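Local structure of beta-mannosidase (Trichoderma harzianum, 4CVU) at residues I82-N86 / G157-R161; T249-V253 / S302-A307; K309-W313 / V346-T350. The protein hydrolyses beta-mannosidic linkages as a fungal enzyme of glycoside hydrolase family 2, probably releasing mannose from the ends of mannosidic substrates. All blocks are in the same frame, centred on the assembly; numbering follows the deposited sequence.

Contact 1. Residues I82-N86 / G157-R161; sequences IAAQN and GSVPR. With NAG (2-acetamido-2-deoxy-beta-D-glucopyranose), chain C.
Asn-86 and Ser-158 meet where the turn 82-86 passes the start of helix 159-168, and the asparagine carries the first sugar of an N-linked glycan. From Asn-86 CB, which is still 3.8 Å from NAG C1, the chain leads to CG, and there the amide divides its work. Asn-86 OD1 accepts a weak bond from Ser-158 N at 3.3 Å and has Arg-161 NH2 3.0 Å away, near the guanidinium plane. It also accepts a hydrogen bond from a water that in turn accepts from Ser-158 N and Arg-161 NE. ND2 ends in the covalent link to NAG C1 and is hydrogen-bonded to Asn-155, so the amide is gripped from both of its branches.

This is the galactose-binding-like domain of the family, in which helix 159-168 follows strand 152-156 of an antiparallel sheet. Ser-158 occupies the N-cap position of that helix. Ser-158 OG is swung away from its own backbone N (chi1 173°) to donate across to Ala-83 O at 2.6 Å, meeting a lone pair in the carbonyl plane. With an alanine here, Ala-83 O would probably lose its direct tie to the helix start and depend more on the water that joins it to Val-159 N. Ser-158 CB lies against one face of the Arg-161 guanidinium, offset toward its rim. Arg-161 NH2 forms a salt bridge with Glu-43, whose OE1 also accepts from Asn-86 N. On the sugar side, Gly-157 CA comes to 3.2 Å from NAG O5.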
ATOM      1  N   ILE A  82      -1.588  18.002 -11.688  1.00 39.97           N
ATOM      2  CA  ILE A  82      -1.776  19.033 -10.695  1.00 39.24           C
ATOM      3  C   ILE A  82      -0.837  20.187 -10.969  1.00 39.50           C
ATOM      4  O   ILE A  82      -1.286  21.327 -11.115  1.00 41.89           O
ATOM      5  CB  ILE A  82      -1.589  18.476  -9.257  1.00 39.69           C
ATOM      6  CG1 ILE A  82      -2.761  17.543  -8.916  1.00 40.47           C
ATOM      7  CG2 ILE A  82      -1.523  19.601  -8.250  1.00 38.94           C
ATOM      8  CD1 ILE A  82      -2.552  16.671  -7.685  1.00 39.87           C
ATOM      9  N   ALA A  83       0.464  19.916 -11.076  1.00 39.80           N
ATOM     10  CA  ALA A  83       1.427  20.990 -11.354  1.00 39.83           C
ATOM     11  C   ALA A  83       1.141  21.686 -12.702  1.00 41.74           C
ATOM     12  O   ALA A  83       1.521  22.827 -12.893  1.00 42.50           O
ATOM     13  CB  ALA A  83       2.839  20.426 -11.377  1.00 39.88           C
ATOM     14  N   ALA A  84       0.558  20.969 -13.644  1.00 42.08           N
ATOM     15  CA  ALA A  84       0.310  21.495 -14.966  1.00 43.16           C
ATOM     16  C   ALA A  84      -0.819  22.546 -15.080  1.00 45.01           C
ATOM     17  O   ALA A  84      -1.010  23.107 -16.147  1.00 47.62           O
ATOM     18  CB  ALA A  84       0.119  20.366 -15.955  1.00 43.44           C
ATOM     19  N   GLN A  85      -1.585  22.781 -14.019  1.00 43.08           N
ATOM     20  CA  GLN A  85      -2.685  23.754 -14.047  1.00 44.88           C
ATOM     21  C   GLN A  85      -2.736  24.754 -12.883  1.00 45.47           C
ATOM     22  O   GLN A  85      -2.055  24.598 -11.902  1.00 43.35           O
ATOM     23  CB  GLN A  85      -4.012  23.047 -14.157  1.00 44.43           C
ATOM     24  CG  GLN A  85      -4.427  22.354 -12.896  1.00 42.73           C
ATOM     25  CD  GLN A  85      -5.719  21.595 -13.069  1.00 42.99           C
ATOM     26  OE1 GLN A  85      -6.753  22.185 -13.078  1.00 44.71           O
ATOM     27  NE2 GLN A  85      -5.645  20.287 -13.197  1.00 43.80           N
ATOM     28  N   ASN A  86      -3.541  25.799 -13.024  1.00 45.05           N
ATOM     29  CA  ASN A  86      -3.803  26.775 -11.957  1.00 46.11           C
ATOM     30  C   ASN A  86      -4.684  26.282 -10.820  1.00 44.75           C
ATOM     31  O   ASN A  86      -5.584  25.527 -11.029  1.00 45.49           O
ATOM     32  CB  ASN A  86      -4.458  28.055 -12.482  1.00 47.92           C
ATOM     33  CG  ASN A  86      -3.519  28.942 -13.290  1.00 50.90           C
ATOM     34  OD1 ASN A  86      -2.704  28.470 -14.026  1.00 50.49           O
ATOM     35  ND2 ASN A  86      -3.663  30.238 -13.141  1.00 51.44           N
ATOM     36  N   GLY A 157      -0.524  30.160 -10.391  1.00 41.49           N
ATOM     37  CA  GLY A 157      -0.202  29.616 -11.711  1.00 41.66           C
ATOM     38  C   GLY A 157       0.357  28.211 -11.701  1.00 41.45           C
ATOM     39  O   GLY A 157       0.801  27.699 -10.671  1.00 39.81           O
ATOM     40  N   SER A 158       0.305  27.571 -12.863  1.00 41.62           N
ATOM     41  CA  SER A 158       1.108  26.405 -13.161  1.00 41.33           C
ATOM     42  C   SER A 158       2.526  26.931 -13.401  1.00 41.82           C
ATOM     43  O   SER A 158       2.725  27.727 -14.299  1.00 40.34           O
ATOM     44  CB  SER A 158       0.595  25.711 -14.404  1.00 42.01           C
ATOM     45  OG  SER A 158       1.451  24.665 -14.797  1.00 41.42           O
ATOM     46  N   VAL A 159       3.493  26.508 -12.565  1.00 39.07           N
ATOM     47  CA  VAL A 159       4.832  27.066 -12.640  1.00 39.11           C
ATOM     48  C   VAL A 159       5.629  26.602 -13.877  1.00 41.89           C
ATOM     49  O   VAL A 159       6.309  27.422 -14.516  1.00 44.67           O
ATOM     50  CB  VAL A 159       5.614  26.893 -11.329  1.00 39.75           C
ATOM     51  CG1 VAL A 159       7.012  27.491 -11.412  1.00 39.83           C
ATOM     52  CG2 VAL A 159       4.884  27.553 -10.171  1.00 39.13           C
ATOM     53  N   PRO A 160       5.565  25.298 -14.226  1.00 42.60           N
ATOM     54  CA  PRO A 160       6.194  24.795 -15.433  1.00 43.81           C
ATOM     55  C   PRO A 160       5.747  25.527 -16.690  1.00 42.81           C
ATOM     56  O   PRO A 160       6.556  25.818 -17.561  1.00 43.95           O
ATOM     57  CB  PRO A 160       5.684  23.367 -15.500  1.00 44.34           C
ATOM     58  CG  PRO A 160       5.549  22.961 -14.086  1.00 45.18           C
ATOM     59  CD  PRO A 160       5.094  24.194 -13.369  1.00 44.18           C
ATOM     60  N   ARG A 161       4.457  25.791 -16.773  1.00 43.56           N
ATOM     61  CA  ARG A 161       3.890  26.486 -17.937  1.00 47.09           C
ATOM     62  C   ARG A 161       4.424  27.900 -18.035  1.00 46.42           C
ATOM     63  O   ARG A 161       4.832  28.333 -19.109  1.00 50.72           O
ATOM     64  CB  ARG A 161       2.362  26.522 -17.871  1.00 47.40           C
ATOM     65  CG  ARG A 161       1.734  27.263 -19.049  1.00 52.20           C
ATOM     66  CD  ARG A 161       0.297  26.831 -19.267  1.00 54.15           C
ATOM     67  NE  ARG A 161      -0.536  27.269 -18.163  1.00 54.42           N
ATOM     68  CZ  ARG A 161      -1.650  26.667 -17.757  1.00 52.21           C
ATOM     69  NH1 ARG A 161      -2.096  25.569 -18.324  1.00 53.06           N
ATOM     70  NH2 ARG A 161      -2.310  27.166 -16.735  1.00 52.97           N
TER
HETATM   71  C1  NAG C   1      -2.907  31.216 -13.811  1.00 43.62           C
HETATM   72  C2  NAG C   1      -3.905  32.184 -14.495  1.00 42.96           C
HETATM   73  C3  NAG C   1      -3.165  33.363 -15.110  1.00 46.56           C
HETATM   74  C4  NAG C   1      -2.187  34.006 -14.129  1.00 46.25           C
HETATM   75  C5  NAG C   1      -1.320  32.943 -13.407  1.00 45.64           C
HETATM   76  C6  NAG C   1      -0.460  33.553 -12.277  1.00 43.96           C
HETATM   77  C7  NAG C   1      -5.935  31.138 -15.313  1.00 41.57           C
HETATM   78  C8  NAG C   1      -6.675  30.436 -16.413  1.00 44.89           C
HETATM   79  N2  NAG C   1      -4.675  31.504 -15.532  1.00 42.27           N
HETATM   80  O3  NAG C   1      -4.129  34.312 -15.543  1.00 49.49           O
HETATM   81  O4  NAG C   1      -1.343  34.880 -14.865  1.00 47.98           O
HETATM   82  O5  NAG C   1      -2.128  31.915 -12.860  1.00 43.90           O
HETATM   83  O6  NAG C   1      -1.245  33.940 -11.161  1.00 41.16           O
HETATM   84  O7  NAG C   1      -6.495  31.346 -14.258  1.00 40.84           O
HETATM   85  O   HOH W   1       2.681  24.336 -10.807  1.00 36.53           O
HETATM   86  O   HOH W   2       0.045  24.811 -10.136  1.00 44.84           O
HETATM   87  O   HOH W   3      -0.194  28.861 -15.436  1.00 50.25           O

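Contact 2. Residues T249-V253 / S302-A307; sequences TAPWV and SVTIDA. With CD (cadmium ion), chain B.
Trp-252 and Ile-305 form a hydrogen-bonded antiparallel pair, with both side chains on one face of the sheet, while the next pair, Val-253 and Thr-304, sends its side chains to the other. Trp-252 O receives Ile-305 N at 2.8 Å in a nearly straight bond (167°); the return bond, from Trp-252 N to Ile-305 O, is more bent. On the second face Thr-304 lies obliquely between two neighbours: CG2, opposite its own backbone N, touches Pro-251 CB at 3.7 Å, whereas OG1 sits 4.0 Å from Val-253 CG2. The pairing joins the neighbouring strands 252-261 and 298-305 of the immunoglobulin-like beta-sandwich.

Past Ile-305 the chain bends, and Ala-307 turns its CB to within 3.3 Å of Ala-250 O. Trp-252 NE1 points along the indole plane to a water that donates to Ala-307 O. Asp-306 faces away from the partner segment and holds a cadmium ion with both carboxylate oxygens, OD2 at 2.3 Å. The chemistry is thus divided: paired main-chain polar atoms fix the alignment of the strands, small apolar groups fill in beside them, and a single water serves the indole N-H where strand 298-305 ends and 252-261 begins.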
ATOM      1  N   THR A 249      37.577  41.573  23.158  1.00 50.23           N
ATOM      2  CA  THR A 249      37.625  42.424  24.355  1.00 51.67           C
ATOM      3  C   THR A 249      36.742  43.679  24.221  1.00 53.49           C
ATOM      4  O   THR A 249      36.593  44.421  25.164  1.00 55.50           O
ATOM      5  CB  THR A 249      39.070  42.900  24.680  1.00 50.59           C
ATOM      6  OG1 THR A 249      39.456  43.908  23.760  1.00 50.34           O
ATOM      7  CG2 THR A 249      40.081  41.765  24.635  1.00 48.75           C
ATOM      8  N   ALA A 250      36.159  43.899  23.044  1.00 53.22           N
ATOM      9  CA  ALA A 250      35.431  45.107  22.731  1.00 51.42           C
ATOM     10  C   ALA A 250      33.986  45.074  23.199  1.00 51.17           C
ATOM     11  O   ALA A 250      33.437  44.007  23.438  1.00 49.39           O
ATOM     12  CB  ALA A 250      35.490  45.373  21.232  1.00 50.85           C
ATOM     13  N   PRO A 251      33.370  46.255  23.346  1.00 51.68           N
ATOM     14  CA  PRO A 251      31.951  46.292  23.736  1.00 54.10           C
ATOM     15  C   PRO A 251      30.981  45.749  22.668  1.00 52.17           C
ATOM     16  O   PRO A 251      31.292  45.750  21.474  1.00 50.26           O
ATOM     17  CB  PRO A 251      31.684  47.786  24.011  1.00 54.65           C
ATOM     18  CG  PRO A 251      32.806  48.527  23.367  1.00 54.32           C
ATOM     19  CD  PRO A 251      33.979  47.597  23.299  1.00 53.08           C
ATOM     20  N   TRP A 252      29.818  45.298  23.117  1.00 52.09           N
ATOM     21  CA  TRP A 252      28.775  44.812  22.199  1.00 52.73           C
ATOM     22  C   TRP A 252      27.992  45.997  21.652  1.00 54.27           C
ATOM     23  O   TRP A 252      27.712  46.932  22.388  1.00 56.10           O
ATOM     24  CB  TRP A 252      27.829  43.850  22.918  1.00 51.51           C
ATOM     25  CG  TRP A 252      28.442  42.532  23.221  1.00 50.72           C
ATOM     26  CD1 TRP A 252      28.879  42.086  24.434  1.00 52.77           C
ATOM     27  CD2 TRP A 252      28.684  41.476  22.293  1.00 51.01           C
ATOM     28  NE1 TRP A 252      29.383  40.806  24.317  1.00 52.15           N
ATOM     29  CE2 TRP A 252      29.283  40.417  23.008  1.00 51.15           C
ATOM     30  CE3 TRP A 252      28.460  41.323  20.919  1.00 48.17           C
ATOM     31  CZ2 TRP A 252      29.652  39.220  22.397  1.00 51.20           C
ATOM     32  CZ3 TRP A 252      28.833  40.134  20.316  1.00 50.51           C
ATOM     33  CH2 TRP A 252      29.422  39.100  21.048  1.00 49.82           C
ATOM     34  N   VAL A 253      27.681  45.986  20.361  1.00 50.76           N
ATOM     35  CA  VAL A 253      26.740  46.939  19.804  1.00 49.30           C
ATOM     36  C   VAL A 253      25.492  46.155  19.436  1.00 50.93           C
ATOM     37  O   VAL A 253      25.588  45.120  18.756  1.00 51.20           O
ATOM     38  CB  VAL A 253      27.276  47.653  18.556  1.00 50.41           C
ATOM     39  CG1 VAL A 253      26.252  48.668  18.040  1.00 52.10           C
ATOM     40  CG2 VAL A 253      28.602  48.341  18.844  1.00 50.80           C
ATOM     41  N   SER A 302      20.628  52.197  17.649  1.00 54.28           N
ATOM     42  CA  SER A 302      21.580  51.287  18.275  1.00 54.20           C
ATOM     43  C   SER A 302      21.924  51.659  19.702  1.00 57.12           C
ATOM     44  O   SER A 302      21.616  52.756  20.169  1.00 60.19           O
ATOM     45  CB  SER A 302      22.863  51.186  17.453  1.00 53.35           C
ATOM     46  OG  SER A 302      23.728  52.256  17.702  1.00 54.16           O
ATOM     47  N   VAL A 303      22.582  50.733  20.386  1.00 54.16           N
ATOM     48  CA  VAL A 303      23.072  50.970  21.742  1.00 57.13           C
ATOM     49  C   VAL A 303      24.303  50.126  21.997  1.00 56.39           C
ATOM     50  O   VAL A 303      24.429  49.027  21.454  1.00 54.64           O
ATOM     51  CB  VAL A 303      21.994  50.668  22.804  1.00 58.70           C
ATOM     52  CG1 VAL A 303      21.611  49.214  22.836  1.00 57.76           C
ATOM     53  CG2 VAL A 303      22.465  51.104  24.185  1.00 62.22           C
ATOM     54  N   THR A 304      25.223  50.635  22.801  1.00 54.10           N
ATOM     55  CA  THR A 304      26.472  49.920  23.075  1.00 56.60           C
ATOM     56  C   THR A 304      26.465  49.430  24.520  1.00 56.20           C
ATOM     57  O   THR A 304      26.027  50.152  25.385  1.00 57.73           O
ATOM     58  CB  THR A 304      27.674  50.825  22.752  1.00 56.32           C
ATOM     59  OG1 THR A 304      27.551  51.220  21.392  1.00 55.67           O
ATOM     60  CG2 THR A 304      29.025  50.118  22.945  1.00 56.34           C
ATOM     61  N   ILE A 305      26.934  48.204  24.752  1.00 55.81           N
ATOM     62  CA  ILE A 305      26.919  47.552  26.076  1.00 59.13           C
ATOM     63  C   ILE A 305      28.307  47.034  26.479  1.00 60.78           C
ATOM     64  O   ILE A 305      29.043  46.510  25.640  1.00 59.07           O
ATOM     65  CB  ILE A 305      25.908  46.397  26.114  1.00 58.40           C
ATOM     66  CG1 ILE A 305      24.510  46.890  25.720  1.00 58.77           C
ATOM     67  CG2 ILE A 305      25.876  45.755  27.491  1.00 60.43           C
ATOM     68  CD1 ILE A 305      23.449  45.795  25.608  1.00 56.98           C
ATOM     69  N   ASP A 306      28.648  47.172  27.756  1.00 65.29           N
ATOM     70  CA  ASP A 306      29.974  46.809  28.214  1.00 67.94           C
ATOM     71  C   ASP A 306      30.210  45.331  27.951  1.00 64.07           C
ATOM     72  O   ASP A 306      29.349  44.498  28.231  1.00 60.17           O
ATOM     73  CB  ASP A 306      30.105  47.099  29.710  1.00 73.42           C
ATOM     74  CG  ASP A 306      31.512  46.933  30.221  1.00 81.09           C
ATOM     75  OD1 ASP A 306      32.325  46.240  29.546  1.00 83.75           O
ATOM     76  OD2 ASP A 306      31.788  47.512  31.315  1.00 80.82           O
ATOM     77  N   ALA A 307      31.394  45.034  27.427  1.00 61.66           N
ATOM     78  CA  ALA A 307      31.808  43.662  27.128  1.00 62.96           C
ATOM     79  C   ALA A 307      31.607  42.706  28.301  1.00 63.46           C
ATOM     80  O   ALA A 307      31.414  41.518  28.110  1.00 64.95           O
ATOM     81  CB  ALA A 307      33.260  43.642  26.684  1.00 61.54           C
TER
HETATM   82 CD    CD B1023      33.780  46.303  31.514  1.00 44.00          CD
HETATM   83  O   HOH W   4      30.160  39.527  26.955  1.00 47.59           O
HETATM   84  O   HOH W   5      35.073  44.263  31.421  1.00 58.33           O

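Contact 3. Residues K309-W313 / V346-T350; sequences KPKLW and VGFRT
Phe-348 holds CG opposite its carbonyl carbon (chi1 -71°), and with chi2 at 84° the ring presents one face to Pro-310. The pyrrolidine crosses it at about a right angle, Pro-310 CB standing over the middle of the Phe-348 ring, 3.6 Å from the centroid, in a CH-pi contact. Pro-310 CG extends the cover toward one side of the ring, with Phe-348 CD2 3.7 Å away. Trp-313 instead has CG anti to the backbone N (chi1 -177°), which carries the indole alongside the aliphatic part of Arg-349. Arg-349, which is modelled in two conformers, brings CG to 3.5 Å from Trp-313 CE3 in one of them.

Between these two packings the main chains join. Trp-313 N donates to Phe-348 O at 3.0 Å in a straight bond, although the donor is tilted well out of the carbonyl plane. The same oxygen is approached by Leu-312 CA in a CA-H...O contact and by Leu-312 CD2, so it is enclosed by one residue and bonded by the next. A water accepts from Phe-348 N at 2.8 Å and donates to Lys-311 O, lying in the plane of the phenyl ring at its edge and adding a water-mediated link beside the direct bond.

Segment 346-350 leads from strand 340-346 toward strand 351-354 and the catalytic barrel, and 309-313 is a loop of the immunoglobulin-like domain packed on that linker. Trp-313 NE1 reaches onward to Asp-437 O in barrel helix 430-439, as expected for the domain junction of family 2 glycosidases.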
ATOM      1  N   LYS A 309      29.087  42.643  30.474  1.00 60.33           N
ATOM      2  CA  LYS A 309      27.706  42.435  30.952  1.00 59.59           C
ATOM      3  C   LYS A 309      27.031  41.140  30.414  1.00 59.35           C
ATOM      4  O   LYS A 309      26.568  40.315  31.187  1.00 58.00           O
ATOM      5  CB  LYS A 309      26.835  43.664  30.676  1.00 59.92           C
ATOM      6  N   PRO A 310      26.970  40.965  29.090  1.00 59.67           N
ATOM      7  CA  PRO A 310      26.204  39.812  28.582  1.00 57.08           C
ATOM      8  C   PRO A 310      26.963  38.490  28.639  1.00 55.34           C
ATOM      9  O   PRO A 310      28.136  38.449  28.296  1.00 52.57           O
ATOM     10  CB  PRO A 310      25.917  40.187  27.122  1.00 57.75           C
ATOM     11  CG  PRO A 310      26.524  41.532  26.896  1.00 58.38           C
ATOM     12  CD  PRO A 310      27.509  41.780  27.996  1.00 57.84           C
ATOM     13  N   LYS A 311      26.275  37.433  29.076  1.00 54.97           N
ATOM     14  CA  LYS A 311      26.799  36.076  29.033  1.00 54.69           C
ATOM     15  C   LYS A 311      26.728  35.490  27.611  1.00 52.19           C
ATOM     16  O   LYS A 311      25.748  35.706  26.907  1.00 49.87           O
ATOM     17  CB  LYS A 311      26.016  35.200  29.997  1.00 58.41           C
ATOM     18  CG  LYS A 311      26.253  35.552  31.458  1.00 59.90           C
ATOM     19  CD  LYS A 311      25.394  34.696  32.359  1.00 61.33           C
ATOM     20  CE  LYS A 311      25.537  35.112  33.808  1.00 65.81           C
ATOM     21  NZ  LYS A 311      25.625  33.907  34.684  1.00 68.54           N
ATOM     22  N   LEU A 312      27.782  34.780  27.202  1.00 50.91           N
ATOM     23  CA  LEU A 312      27.945  34.343  25.814  1.00 49.28           C
ATOM     24  C   LEU A 312      27.130  33.088  25.432  1.00 46.84           C
ATOM     25  O   LEU A 312      26.931  32.188  26.230  1.00 48.75           O
ATOM     26  CB  LEU A 312      29.428  34.138  25.467  1.00 48.61           C
ATOM     27  CG  LEU A 312      30.356  35.345  25.635  1.00 49.41           C
ATOM     28  CD1 LEU A 312      31.722  35.089  25.014  1.00 50.01           C
ATOM     29  CD2 LEU A 312      29.760  36.589  25.022  1.00 49.53           C
ATOM     30  N   TRP A 313      26.643  33.082  24.207  1.00 45.31           N
ATOM     31  CA  TRP A 313      26.051  31.898  23.595  1.00 45.50           C
ATOM     32  C   TRP A 313      27.165  31.033  23.021  1.00 43.46           C
ATOM     33  O   TRP A 313      28.094  31.543  22.380  1.00 43.44           O
ATOM     34  CB  TRP A 313      25.078  32.324  22.500  1.00 43.46           C
ATOM     35  CG  TRP A 313      24.308  31.205  21.795  1.00 42.84           C
ATOM     36  CD1 TRP A 313      23.036  30.784  22.080  1.00 42.82           C
ATOM     37  CD2 TRP A 313      24.744  30.424  20.660  1.00 42.18           C
ATOM     38  NE1 TRP A 313      22.661  29.769  21.202  1.00 42.12           N
ATOM     39  CE2 TRP A 313      23.686  29.544  20.319  1.00 41.25           C
ATOM     40  CE3 TRP A 313      25.929  30.367  19.911  1.00 41.80           C
ATOM     41  CZ2 TRP A 313      23.785  28.625  19.278  1.00 40.71           C
ATOM     42  CZ3 TRP A 313      26.004  29.449  18.839  1.00 41.30           C
ATOM     43  CH2 TRP A 313      24.949  28.599  18.554  1.00 40.45           C
ATOM     44  N   VAL A 346      17.470  36.607  21.152  1.00 44.05           N
ATOM     45  CA  VAL A 346      18.815  36.809  20.605  1.00 44.27           C
ATOM     46  C   VAL A 346      19.923  36.188  21.457  1.00 42.93           C
ATOM     47  O   VAL A 346      19.702  35.794  22.581  1.00 43.06           O
ATOM     48  CB  VAL A 346      19.100  38.331  20.418  1.00 44.64           C
ATOM     49  CG1 VAL A 346      18.025  38.961  19.549  1.00 43.29           C
ATOM     50  CG2 VAL A 346      19.172  39.066  21.757  1.00 46.53           C
ATOM     51  N   GLY A 347      21.134  36.144  20.909  1.00 44.14           N
ATOM     52  CA  GLY A 347      22.319  35.711  21.646  1.00 43.67           C
ATOM     53  C   GLY A 347      23.487  36.658  21.422  1.00 46.04           C
ATOM     54  O   GLY A 347      23.562  37.346  20.387  1.00 45.48           O
ATOM     55  N   PHE A 348      24.381  36.705  22.402  1.00 46.13           N
ATOM     56  CA  PHE A 348      25.618  37.439  22.299  1.00 46.55           C
ATOM     57  C   PHE A 348      26.718  36.463  21.988  1.00 45.78           C
ATOM     58  O   PHE A 348      27.124  35.687  22.844  1.00 47.96           O
ATOM     59  CB  PHE A 348      25.918  38.200  23.604  1.00 47.51           C
ATOM     60  CG  PHE A 348      25.009  39.357  23.835  1.00 48.15           C
ATOM     61  CD1 PHE A 348      23.771  39.172  24.429  1.00 49.01           C
ATOM     62  CD2 PHE A 348      25.387  40.644  23.451  1.00 48.84           C
ATOM     63  CE1 PHE A 348      22.929  40.259  24.641  1.00 50.54           C
ATOM     64  CE2 PHE A 348      24.554  41.721  23.648  1.00 49.29           C
ATOM     65  CZ  PHE A 348      23.324  41.530  24.245  1.00 50.48           C
ATOM     66  N   ARG A 349      27.149  36.477  20.729  1.00 45.95           N
ATOM     67  CA  ARG A 349      28.305  35.710  20.294  0.50 44.43           C
ATOM     68  C   ARG A 349      28.814  36.189  18.958  1.00 42.98           C
ATOM     69  O   ARG A 349      28.119  36.886  18.228  1.00 44.28           O
ATOM     70  CB  ARG A 349      28.008  34.192  20.225  0.50 45.43           C
ATOM     71  CG  ARG A 349      26.687  33.796  19.583  0.50 45.83           C
ATOM     72  CD  ARG A 349      26.756  33.682  18.072  0.50 46.91           C
ATOM     73  NE  ARG A 349      26.448  34.955  17.448  0.50 48.33           N
ATOM     74  CZ  ARG A 349      25.886  35.091  16.253  0.50 48.63           C
ATOM     75  NH1 ARG A 349      25.541  34.031  15.544  0.50 46.71           N
ATOM     76  NH2 ARG A 349      25.658  36.309  15.781  0.50 48.07           N
ATOM     77  N   THR A 350      30.054  35.835  18.671  1.00 42.20           N
ATOM     78  CA  THR A 350      30.644  36.088  17.371  1.00 42.50           C
ATOM     79  C   THR A 350      30.797  34.752  16.683  1.00 41.10           C
ATOM     80  O   THR A 350      31.196  33.762  17.320  1.00 41.25           O
ATOM     81  CB  THR A 350      32.020  36.788  17.457  1.00 43.48           C
ATOM     82  OG1 THR A 350      32.959  35.940  18.101  1.00 42.16           O
ATOM     83  CG2 THR A 350      31.897  38.138  18.192  1.00 43.44           C
TER
HETATM   84  O   HOH W   6      24.118  35.266  24.794  1.00 42.64           O

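The three contacts follow one another along the chain, each closing before the next opens. Contact 1 belongs to the galactose-binding-like domain and stands apart, its centre about 51 Å from that of contact 2 and about 47 Å from that of contact 3. Contacts 2 and 3 share the following immunoglobulin-like domain, with centres about 11 Å apart, and they touch: the Trp-252 indole meets Phe-348 edge-to-face and also packs on Pro-310 and Leu-312. The start of the pairing between strands 252-261 and 298-305 is thereby joined to the linker 346-350 that leads on to the barrel and to the loop 309-313 packed on it, whereas the glycan-bearing contact lies in the separate galactose-binding-like domain.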